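Local coordinates for autoinducer 2-binding protein LsrB (Clostridium saccharobutylicum DSM 13864, PDB 6DSP) that binds the quorum-sensing signal autoinducer-2, as its cyclic tetrahydroxytetrahydrofuran form, in the cleft of a two-domain periplasmic binding protein fold, at residues E48-K53 against Q276-C281; G103-T108 against Y286-N291; M137-L142 against D148-A153; K143-D148 against N244-G249. All coordinates share one frame; numbering follows the deposited sequence.

Interaction 1 of 4, residues E48-K53 against Q276-C281; sequences EQWGFK and QGAMGC
Trp50 turns its CG away from its own carbonyl carbon (chi1 -69°), which sends the indole off the last turn of helix 34-50 toward helix 273-288 and brings the six-membered ring to Ala278. Phe52, two residues on, holds its CG between the backbone N and the carbonyl carbon (chi1 66°), so that its ring reaches Cys281 one turn further along the same helix. The indole meets Ala278 with its edge: CZ3 of Trp50 lies 3.3 Å from Ala278 O, which sits near the ring plane, and CH2 of Trp50 rests 3.8 Å from Ala278 CB. The phenyl ring approaches with CZ of Phe52 3.8 Å from Cys281 O, while CE2 of Phe52 is 4.2 Å from Cys281 CB. Between the two aromatics the chain leaves the helix at Gly51, with phi 88°, before strand 53-56 begins. Tyr282 meets the Trp50 ring edge-to-face and Tyr285 stacks on Phe52. The indole NE1 bonds to Pro302 O, outside this contact. The end of helix 34-50 and the turn after it thus meet helix 273-288 through aromatic carbons, which face both aliphatic carbons and helix carbonyl oxygens; the CH rim of the indole is probably mildly attracted to Ala278 O.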
# COMPACT_ATOMS: atom_id res chain seq x y z
N GLU A 48 -16.43 12.48 10.38
CA GLU A 48 -17.74 12.91 10.84
C GLU A 48 -17.77 13.05 12.35
O GLU A 48 -18.37 13.99 12.90
CB GLU A 48 -18.79 11.90 10.40
CG GLU A 48 -19.06 11.87 8.91
CD GLU A 48 -20.09 12.89 8.49
OE1 GLU A 48 -20.15 13.22 7.28
OE2 GLU A 48 -20.83 13.38 9.38
N GLN A 49 -17.13 12.10 13.06
CA GLN A 49 -17.06 12.18 14.51
C GLN A 49 -16.12 13.29 14.97
O GLN A 49 -16.38 13.92 16.00
CB GLN A 49 -16.60 10.84 15.08
CG GLN A 49 -17.62 9.74 14.90
CD GLN A 49 -19.00 10.15 15.42
OE1 GLN A 49 -19.15 10.49 16.60
NE2 GLN A 49 -20.00 10.13 14.54
N TRP A 50 -15.04 13.54 14.24
CA TRP A 50 -14.07 14.54 14.64
C TRP A 50 -14.51 15.96 14.31
O TRP A 50 -13.95 16.90 14.87
CB TRP A 50 -12.74 14.26 13.96
CG TRP A 50 -12.04 13.02 14.46
CD1 TRP A 50 -12.02 12.54 15.73
CD2 TRP A 50 -11.21 12.13 13.67
NE1 TRP A 50 -11.25 11.39 15.78
CE2 TRP A 50 -10.73 11.13 14.54
CE3 TRP A 50 -10.84 12.10 12.33
CZ2 TRP A 50 -9.91 10.09 14.10
CZ3 TRP A 50 -10.00 11.07 11.89
CH2 TRP A 50 -9.54 10.08 12.78
N GLY A 51 -15.48 16.13 13.41
CA GLY A 51 -15.98 17.46 13.11
C GLY A 51 -15.27 18.22 12.02
O GLY A 51 -15.22 19.46 12.07
N PHE A 52 -14.71 17.54 11.02
CA PHE A 52 -14.16 18.23 9.87
C PHE A 52 -14.52 17.45 8.62
O PHE A 52 -14.97 16.31 8.69
CB PHE A 52 -12.64 18.47 10.00
CG PHE A 52 -11.81 17.21 10.00
CD1 PHE A 52 -11.47 16.57 11.19
CD2 PHE A 52 -11.34 16.68 8.79
CE1 PHE A 52 -10.69 15.41 11.18
CE2 PHE A 52 -10.54 15.53 8.77
CZ PHE A 52 -10.21 14.89 9.98
N LYS A 53 -14.34 18.08 7.47
CA LYS A 53 -14.72 17.50 6.19
C LYS A 53 -13.52 16.85 5.52
O LYS A 53 -12.42 17.42 5.46
CB LYS A 53 -15.23 18.60 5.26
CG LYS A 53 -15.72 18.07 3.94
CD LYS A 53 -16.88 17.12 4.17
CE LYS A 53 -17.31 16.39 2.89
NZ LYS A 53 -18.55 15.62 3.16
N GLN A 276 -6.23 3.79 8.76
CA GLN A 276 -5.07 4.46 8.20
C GLN A 276 -5.47 5.74 7.46
O GLN A 276 -4.85 6.79 7.65
CB GLN A 276 -4.33 3.52 7.25
CG GLN A 276 -3.04 4.16 6.72
CD GLN A 276 -2.37 3.33 5.64
OE1 GLN A 276 -2.94 2.36 5.14
NE2 GLN A 276 -1.13 3.67 5.32
N GLY A 277 -6.49 5.65 6.59
CA GLY A 277 -6.94 6.86 5.90
C GLY A 277 -7.43 7.90 6.88
O GLY A 277 -7.14 9.09 6.75
N ALA A 278 -8.18 7.46 7.90
CA ALA A 278 -8.65 8.39 8.92
C ALA A 278 -7.49 9.05 9.63
O ALA A 278 -7.51 10.26 9.86
CB ALA A 278 -9.54 7.66 9.91
N MET A 279 -6.47 8.28 9.99
CA MET A 279 -5.32 8.85 10.69
C MET A 279 -4.59 9.87 9.82
O MET A 279 -4.16 10.91 10.32
CB MET A 279 -4.38 7.73 11.12
CG MET A 279 -4.93 6.87 12.27
SD MET A 279 -3.99 5.35 12.48
CE MET A 279 -2.44 6.02 13.02
N GLY A 280 -4.38 9.55 8.53
CA GLY A 280 -3.74 10.51 7.65
C GLY A 280 -4.51 11.81 7.58
O GLY A 280 -3.93 12.90 7.67
N CYS A 281 -5.82 11.71 7.45
CA CYS A 281 -6.64 12.91 7.41
C CYS A 281 -6.64 13.64 8.74
O CYS A 281 -6.63 14.87 8.77
CB CYS A 281 -8.07 12.56 7.00
SG CYS A 281 -8.19 12.04 5.27

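Interaction 2 of 4, residues G103-T108 against Y286-N291; sequences GVTVTT and YIASGN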
# COMPACT_ATOMS: atom_id res chain seq x y z
N GLY A 103 -0.36 27.82 1.21
CA GLY A 103 -0.85 27.71 2.57
C GLY A 103 -1.50 26.38 2.89
O GLY A 103 -2.08 26.23 3.98
N VAL A 104 -1.43 25.41 1.99
CA VAL A 104 -2.07 24.11 2.20
C VAL A 104 -1.13 23.20 2.98
O VAL A 104 0.04 23.09 2.65
CB VAL A 104 -2.44 23.49 0.85
CG1 VAL A 104 -3.04 22.13 1.02
CG2 VAL A 104 -3.44 24.42 0.12
N THR A 105 -1.66 22.57 4.02
CA THR A 105 -0.90 21.57 4.79
C THR A 105 -0.84 20.28 3.99
O THR A 105 -1.88 19.78 3.53
CB THR A 105 -1.61 21.31 6.11
OG1 THR A 105 -1.56 22.50 6.90
CG2 THR A 105 -0.96 20.13 6.86
N VAL A 106 0.35 19.77 3.74
CA VAL A 106 0.55 18.56 2.94
C VAL A 106 0.95 17.40 3.83
O VAL A 106 1.96 17.48 4.56
CB VAL A 106 1.59 18.78 1.82
CG1 VAL A 106 1.82 17.50 1.04
CG2 VAL A 106 1.16 19.95 0.89
N THR A 107 0.18 16.32 3.77
CA THR A 107 0.53 15.06 4.43
C THR A 107 0.41 13.93 3.42
O THR A 107 -0.23 14.08 2.36
CB THR A 107 -0.38 14.73 5.64
OG1 THR A 107 -1.73 14.56 5.21
CG2 THR A 107 -0.30 15.82 6.74
N THR A 108 0.96 12.76 3.76
CA THR A 108 0.83 11.59 2.91
C THR A 108 0.32 10.40 3.71
O THR A 108 0.37 10.37 4.94
CB THR A 108 2.16 11.24 2.22
OG1 THR A 108 3.18 11.26 3.21
CG2 THR A 108 2.49 12.28 1.13
N TYR A 286 -5.08 18.20 12.05
CA TYR A 286 -4.45 18.65 13.28
C TYR A 286 -3.41 19.72 13.00
O TYR A 286 -3.36 20.75 13.70
CB TYR A 286 -3.81 17.43 13.95
CG TYR A 286 -3.23 17.67 15.32
CD1 TYR A 286 -4.04 17.74 16.43
CD2 TYR A 286 -1.86 17.80 15.49
CE1 TYR A 286 -3.51 17.96 17.70
CE2 TYR A 286 -1.32 18.00 16.75
CZ TYR A 286 -2.15 18.08 17.87
OH TYR A 286 -1.67 18.28 19.15
N ILE A 287 -2.60 19.52 11.96
CA ILE A 287 -1.61 20.53 11.60
C ILE A 287 -2.27 21.75 10.98
O ILE A 287 -1.94 22.89 11.34
CB ILE A 287 -0.57 19.91 10.66
CG1 ILE A 287 0.25 18.84 11.40
CG2 ILE A 287 0.32 21.01 10.05
CD1 ILE A 287 1.06 18.00 10.41
N ALA A 288 -3.24 21.55 10.08
CA ALA A 288 -3.91 22.69 9.44
C ALA A 288 -4.69 23.53 10.44
O ALA A 288 -4.92 24.73 10.19
CB ALA A 288 -4.83 22.18 8.34
N SER A 289 -5.09 22.95 11.58
CA SER A 289 -5.74 23.66 12.66
C SER A 289 -4.78 24.51 13.48
O SER A 289 -5.22 25.24 14.38
CB SER A 289 -6.47 22.68 13.58
OG SER A 289 -7.57 22.14 12.91
N GLY A 290 -3.48 24.44 13.22
CA GLY A 290 -2.51 25.30 13.88
C GLY A 290 -1.66 24.63 14.93
O GLY A 290 -0.93 25.32 15.65
N ASN A 291 -1.70 23.31 15.04
CA ASN A 291 -0.90 22.61 16.02
C ASN A 291 0.40 22.20 15.36
O ASN A 291 0.41 21.71 14.23
CB ASN A 291 -1.64 21.36 16.50
CG ASN A 291 -2.95 21.70 17.14
OD1 ASN A 291 -2.99 22.25 18.26
ND2 ASN A 291 -4.04 21.45 16.43
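Thr105 meets Ile287 and Ala288 with both branches of its side chain, one for each partner. Its methyl CG2 touches the branch methyl of isoleucine, Thr105 CG2 to Ile287 CG2 being 3.5 Å, while its hydroxyl lies against the alanine, with Thr105 OG1 3.5 Å from Ala288 CA and 3.6 Å from Ala288 CB. The fork follows from chi1 of -66°, which sets CG2 opposite the backbone N and OG1 beside it. Further along the strand, Thr107 reaches the other arm of the isoleucine more loosely, its CG2 4.5 Å from Ile287 CD1.

Behind these side chains, Thr105 and Thr107 are held in the sheet by backbone bonds to strand 81-84 and the residue before it, and OG1 of Thr107 bonds to Ile82 O. On the other side, helix 273-288 ends in a Schellman motif with Gly290 at positive phi: Gly290 N bonds to Ile287 O at 2.9 Å, and Asn291 N bonds weakly to Tyr286 O. That oxygen also takes Asn291 ND2, at 2.9 Å with an N-H...O angle of 157°; CB of Asn291 lies over one face of the Tyr286 ring. The C-terminal end of the helix is thus laid on the parallel part of the sheet through van der Waals contacts of methyl groups and of the Thr105 hydroxyl with carbon atoms, and the helix end draws its polar bonds from its own turn rather than from the strand.

Interaction 3 of 4, residues M137-L142 against D148-A153; sequences MGYDSL and DPEKDA
The return from helix 127-144 toward strand 155-160, a helix-to-strand connection in one lobe of the periplasmic binding protein fold, folds back on the helix through a CH-pi contact between Pro149 and Tyr139. CG of Pro149 stands 3.7 Å from the centroid of the Tyr139 ring and 16° off the ring normal, so the proline covers one face of the phenol while CB of Pro149 touches CD2 of Tyr139 at 3.6 Å. With chi1 at 179°, the ring stands out from the helix on the side of the loop, and Pro149 CG meets both its face and the carbonyl oxygen of Tyr139. Leu142, one turn later, adds its CB 4.0 Å from Pro149 CG, and the two side chains run past each other in opposite directions. Pro149 is thereby wedged between an aromatic face and an aliphatic chain.

Glu150 bends at chi2 and brings OE1 near the phenol, its carboxylate plane 73° from the ring. The loop is braced internally: Asp148 O accepts from the backbone N of both Lys151 and Asp152, and Asp148 N donates to Asp152 OD2 at 2.8 Å from above the carboxylate plane. Beyond the loop, Pro149 O receives NE1 of Trp186, and the ring of Tyr183 meets that of Tyr139. A water ties the phenol to the loop, lying 3.0 Å from Tyr139 OH while it donates to Asp148 OD1 and accepts from Glu150 N.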
# COMPACT_ATOMS: atom_id res chain seq x y z
N MET A 137 4.34 -15.03 4.19
CA MET A 137 3.06 -15.58 3.74
C MET A 137 3.27 -16.56 2.61
O MET A 137 2.64 -17.62 2.58
CB MET A 137 2.14 -14.46 3.27
CG MET A 137 1.64 -13.56 4.40
SD MET A 137 0.32 -12.43 3.92
CE MET A 137 1.15 -11.43 2.72
N GLY A 138 4.15 -16.22 1.67
CA GLY A 138 4.46 -17.13 0.57
C GLY A 138 5.05 -18.43 1.07
O GLY A 138 4.64 -19.51 0.64
N TYR A 139 6.03 -18.33 1.98
CA TYR A 139 6.64 -19.52 2.57
C TYR A 139 5.58 -20.43 3.19
O TYR A 139 5.53 -21.64 2.95
CB TYR A 139 7.65 -19.06 3.63
CG TYR A 139 8.35 -20.21 4.34
CD1 TYR A 139 7.73 -20.90 5.38
CD2 TYR A 139 9.63 -20.60 3.97
CE1 TYR A 139 8.35 -21.96 6.03
CE2 TYR A 139 10.28 -21.66 4.62
CZ TYR A 139 9.63 -22.34 5.65
OH TYR A 139 10.26 -23.39 6.30
N ASP A 140 4.70 -19.84 4.02
CA ASP A 140 3.70 -20.65 4.70
C ASP A 140 2.76 -21.35 3.71
O ASP A 140 2.43 -22.54 3.87
CB ASP A 140 2.92 -19.80 5.68
CG ASP A 140 3.78 -19.38 6.87
OD1 ASP A 140 4.80 -20.04 7.14
OD2 ASP A 140 3.42 -18.43 7.57
N SER A 141 2.33 -20.63 2.68
CA SER A 141 1.42 -21.24 1.71
C SER A 141 2.13 -22.30 0.89
O SER A 141 1.52 -23.32 0.53
CB SER A 141 0.80 -20.17 0.81
OG SER A 141 -0.08 -19.37 1.57
N LEU A 142 3.41 -22.09 0.56
CA LEU A 142 4.19 -23.11 -0.16
C LEU A 142 4.28 -24.39 0.64
O LEU A 142 4.06 -25.49 0.12
CB LEU A 142 5.59 -22.56 -0.46
CG LEU A 142 5.67 -21.54 -1.62
CD1 LEU A 142 6.98 -20.77 -1.53
CD2 LEU A 142 5.51 -22.22 -2.98
N ASP A 148 8.78 -27.77 0.10
CA ASP A 148 9.74 -27.60 1.18
C ASP A 148 10.48 -26.30 0.91
O ASP A 148 11.64 -26.32 0.45
CB ASP A 148 10.70 -28.79 1.22
CG ASP A 148 11.70 -28.71 2.37
OD1 ASP A 148 11.59 -27.83 3.23
OD2 ASP A 148 12.62 -29.55 2.40
N PRO A 149 9.87 -25.14 1.20
CA PRO A 149 10.49 -23.87 0.81
C PRO A 149 11.79 -23.59 1.52
O PRO A 149 12.56 -22.73 1.05
CB PRO A 149 9.42 -22.82 1.13
CG PRO A 149 8.48 -23.51 2.10
CD PRO A 149 8.47 -24.95 1.66
N GLU A 150 12.07 -24.27 2.63
CA GLU A 150 13.34 -24.04 3.31
C GLU A 150 14.51 -24.45 2.44
O GLU A 150 15.60 -23.88 2.58
CB GLU A 150 13.39 -24.80 4.64
CG GLU A 150 14.61 -24.48 5.49
CD GLU A 150 14.53 -23.09 6.09
OE1 GLU A 150 13.41 -22.55 6.19
OE2 GLU A 150 15.59 -22.54 6.49
N LYS A 151 14.31 -25.43 1.55
CA LYS A 151 15.38 -26.04 0.77
C LYS A 151 15.12 -26.05 -0.73
O LYS A 151 16.07 -26.03 -1.52
CB LYS A 151 15.61 -27.49 1.22
CG LYS A 151 15.96 -27.65 2.67
CD LYS A 151 16.06 -29.13 3.00
CE LYS A 151 16.35 -29.36 4.48
NZ LYS A 151 16.42 -30.81 4.81
N ASP A 152 13.85 -26.08 -1.15
CA ASP A 152 13.57 -26.20 -2.58
C ASP A 152 14.05 -24.97 -3.34
O ASP A 152 14.12 -23.84 -2.81
CB ASP A 152 12.07 -26.32 -2.84
CG ASP A 152 11.46 -27.64 -2.39
OD1 ASP A 152 12.20 -28.65 -2.19
OD2 ASP A 152 10.21 -27.65 -2.28
N ALA A 153 14.33 -25.18 -4.63
CA ALA A 153 14.69 -24.07 -5.52
C ALA A 153 13.41 -23.43 -6.04
O ALA A 153 13.04 -23.52 -7.22
CB ALA A 153 15.58 -24.57 -6.65
O HOH W 1 10.10 -25.64 4.32

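Interaction 4 of 4, residues K143-D148 against N244-G249; sequences KERGKD and NVTITG
Helix 127-144 gives out just as its end passes the start of strand 246-249, and the two backbones stay well apart, Arg145 CA being 8.0 Å from Asn244 CA. Arg145 is the first residue to leave helical angles, and Gly146 follows at positive phi (97°) as the C-prime residue of a Schellman motif, with its N bonded to Lys143 O at 3.1 Å. The distance between the backbones is spanned by the arginine side chain. Its CG sits between the backbone N and the carbonyl carbon (chi1 71°), and from there the chain runs extended to NE, which donates to Thr246 OG1 at 2.9 Å with an N-H...O angle of 148°. The threonine oxygen lies close to the guanidinium plane, and CD of Arg145 also comes within 3.4 Å of Thr246 OG1.

Strand 246-249 is an outermost strand of the four-stranded parallel sheet in this lobe of the periplasmic binding protein fold, and the arginine reaches its first residue from the end of a helix packed on that sheet. Asn244 O and Val245 CA lie over one face of the guanidinium, the oxygen 3.8 Å from Arg145 NH1. Lys147 CG covers the opposite face, so the flat group is sandwiched between the strand entrance and its own loop. NH2 of Arg145 forms a salt bridge with Asp218 OD1, which gives the guanidinium a second fixed point and probably balances its charge. The backbone of Thr246 is bonded to Asp218 as well, and Glu144, next to the arginine, pairs with Arg267.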
# COMPACT_ATOMS: atom_id res chain seq x y z
N LYS A 143 4.59 -24.26 1.94
CA LYS A 143 4.66 -25.46 2.78
C LYS A 143 3.31 -26.18 2.84
O LYS A 143 3.26 -27.41 2.78
CB LYS A 143 5.18 -25.08 4.16
CG LYS A 143 5.44 -26.26 5.07
CD LYS A 143 6.23 -25.79 6.30
CE LYS A 143 6.58 -26.96 7.19
NZ LYS A 143 7.21 -28.04 6.38
N GLU A 144 2.20 -25.42 2.85
CA GLU A 144 0.88 -26.03 2.96
C GLU A 144 0.45 -26.74 1.70
O GLU A 144 -0.43 -27.61 1.78
CB GLU A 144 -0.14 -24.98 3.38
CG GLU A 144 0.09 -24.57 4.82
CD GLU A 144 -0.53 -23.25 5.19
OE1 GLU A 144 -1.13 -22.59 4.31
OE2 GLU A 144 -0.39 -22.85 6.37
N ARG A 145 1.04 -26.43 0.55
CA ARG A 145 0.75 -27.19 -0.67
C ARG A 145 1.77 -28.29 -0.93
O ARG A 145 1.79 -28.86 -2.01
CB ARG A 145 0.52 -26.31 -1.89
CG ARG A 145 1.75 -25.60 -2.45
CD ARG A 145 1.44 -25.00 -3.82
NE ARG A 145 2.53 -24.25 -4.46
CZ ARG A 145 3.41 -24.77 -5.31
NH1 ARG A 145 3.38 -26.06 -5.61
NH2 ARG A 145 4.35 -24.00 -5.87
N GLY A 146 2.62 -28.59 0.04
CA GLY A 146 3.47 -29.76 -0.04
C GLY A 146 4.87 -29.49 -0.55
O GLY A 146 5.59 -30.46 -0.83
N LYS A 147 5.26 -28.23 -0.69
CA LYS A 147 6.64 -27.90 -1.01
C LYS A 147 7.46 -27.81 0.28
O LYS A 147 6.94 -27.78 1.40
CB LYS A 147 6.71 -26.56 -1.77
CG LYS A 147 5.85 -26.50 -3.06
CD LYS A 147 6.42 -27.42 -4.14
CE LYS A 147 7.71 -26.83 -4.72
NZ LYS A 147 8.31 -27.73 -5.77
N ASP A 148 8.78 -27.77 0.10
CA ASP A 148 9.74 -27.60 1.18
C ASP A 148 10.48 -26.30 0.91
O ASP A 148 11.64 -26.32 0.45
CB ASP A 148 10.70 -28.79 1.22
CG ASP A 148 11.70 -28.71 2.37
OD1 ASP A 148 11.59 -27.83 3.23
OD2 ASP A 148 12.62 -29.55 2.40
N ASN A 244 -1.75 -25.87 -7.17
CA ASN A 244 -0.87 -25.79 -8.33
C ASN A 244 0.20 -24.73 -8.19
O ASN A 244 1.34 -24.95 -8.61
CB ASN A 244 -1.67 -25.44 -9.59
CG ASN A 244 -2.71 -26.48 -9.92
OD1 ASN A 244 -3.90 -26.23 -9.83
ND2 ASN A 244 -2.26 -27.65 -10.35
N VAL A 245 -0.16 -23.57 -7.63
CA VAL A 245 0.73 -22.42 -7.60
C VAL A 245 0.38 -21.60 -6.37
O VAL A 245 -0.79 -21.56 -5.95
CB VAL A 245 0.59 -21.59 -8.89
CG1 VAL A 245 -0.84 -21.00 -9.03
CG2 VAL A 245 1.63 -20.48 -8.93
N THR A 246 1.38 -20.95 -5.79
CA THR A 246 1.14 -20.13 -4.61
C THR A 246 1.13 -18.66 -4.99
O THR A 246 2.12 -18.15 -5.51
CB THR A 246 2.17 -20.39 -3.51
OG1 THR A 246 2.06 -21.77 -3.08
CG2 THR A 246 1.97 -19.44 -2.33
N ILE A 247 0.02 -17.99 -4.71
CA ILE A 247 -0.16 -16.57 -4.95
C ILE A 247 -0.41 -15.92 -3.60
O ILE A 247 -1.25 -16.40 -2.83
CB ILE A 247 -1.35 -16.33 -5.89
CG1 ILE A 247 -1.04 -16.89 -7.29
CG2 ILE A 247 -1.69 -14.82 -5.96
CD1 ILE A 247 -2.27 -17.18 -8.12
N THR A 248 0.31 -14.84 -3.31
CA THR A 248 0.02 -14.08 -2.11
C THR A 248 0.27 -12.62 -2.42
O THR A 248 0.67 -12.28 -3.54
CB THR A 248 0.84 -14.56 -0.90
OG1 THR A 248 0.28 -14.02 0.30
CG2 THR A 248 2.32 -14.20 -1.02
N GLY A 249 0.01 -11.75 -1.46
CA GLY A 249 0.13 -10.33 -1.72
C GLY A 249 -0.70 -9.54 -0.74
O GLY A 249 -1.05 -10.03 0.33

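Interactions 1 and 2 belong to one lobe and share helix 273-288: their centres are 13 Å apart, and Gly280 O comes 3.7 Å from Thr107 OG1. Interactions 3 and 4 lie on the opposite side of the chain's centre, use helix 127-144 and share Asp148, with centres 7 Å apart; Leu142 O and Lys147 N, 3.1 Å apart, probably form a hydrogen bond, and Leu142 CD2 packs on Thr246 OG1. The centres of interactions 1 and 3 are about 40 Å apart. The autoinducer-2 pocket lies between the lobes. Gln276 of interaction 1 bonds to Gln124, which does line the pocket, so helix 273-288 is joined to the site at one remove.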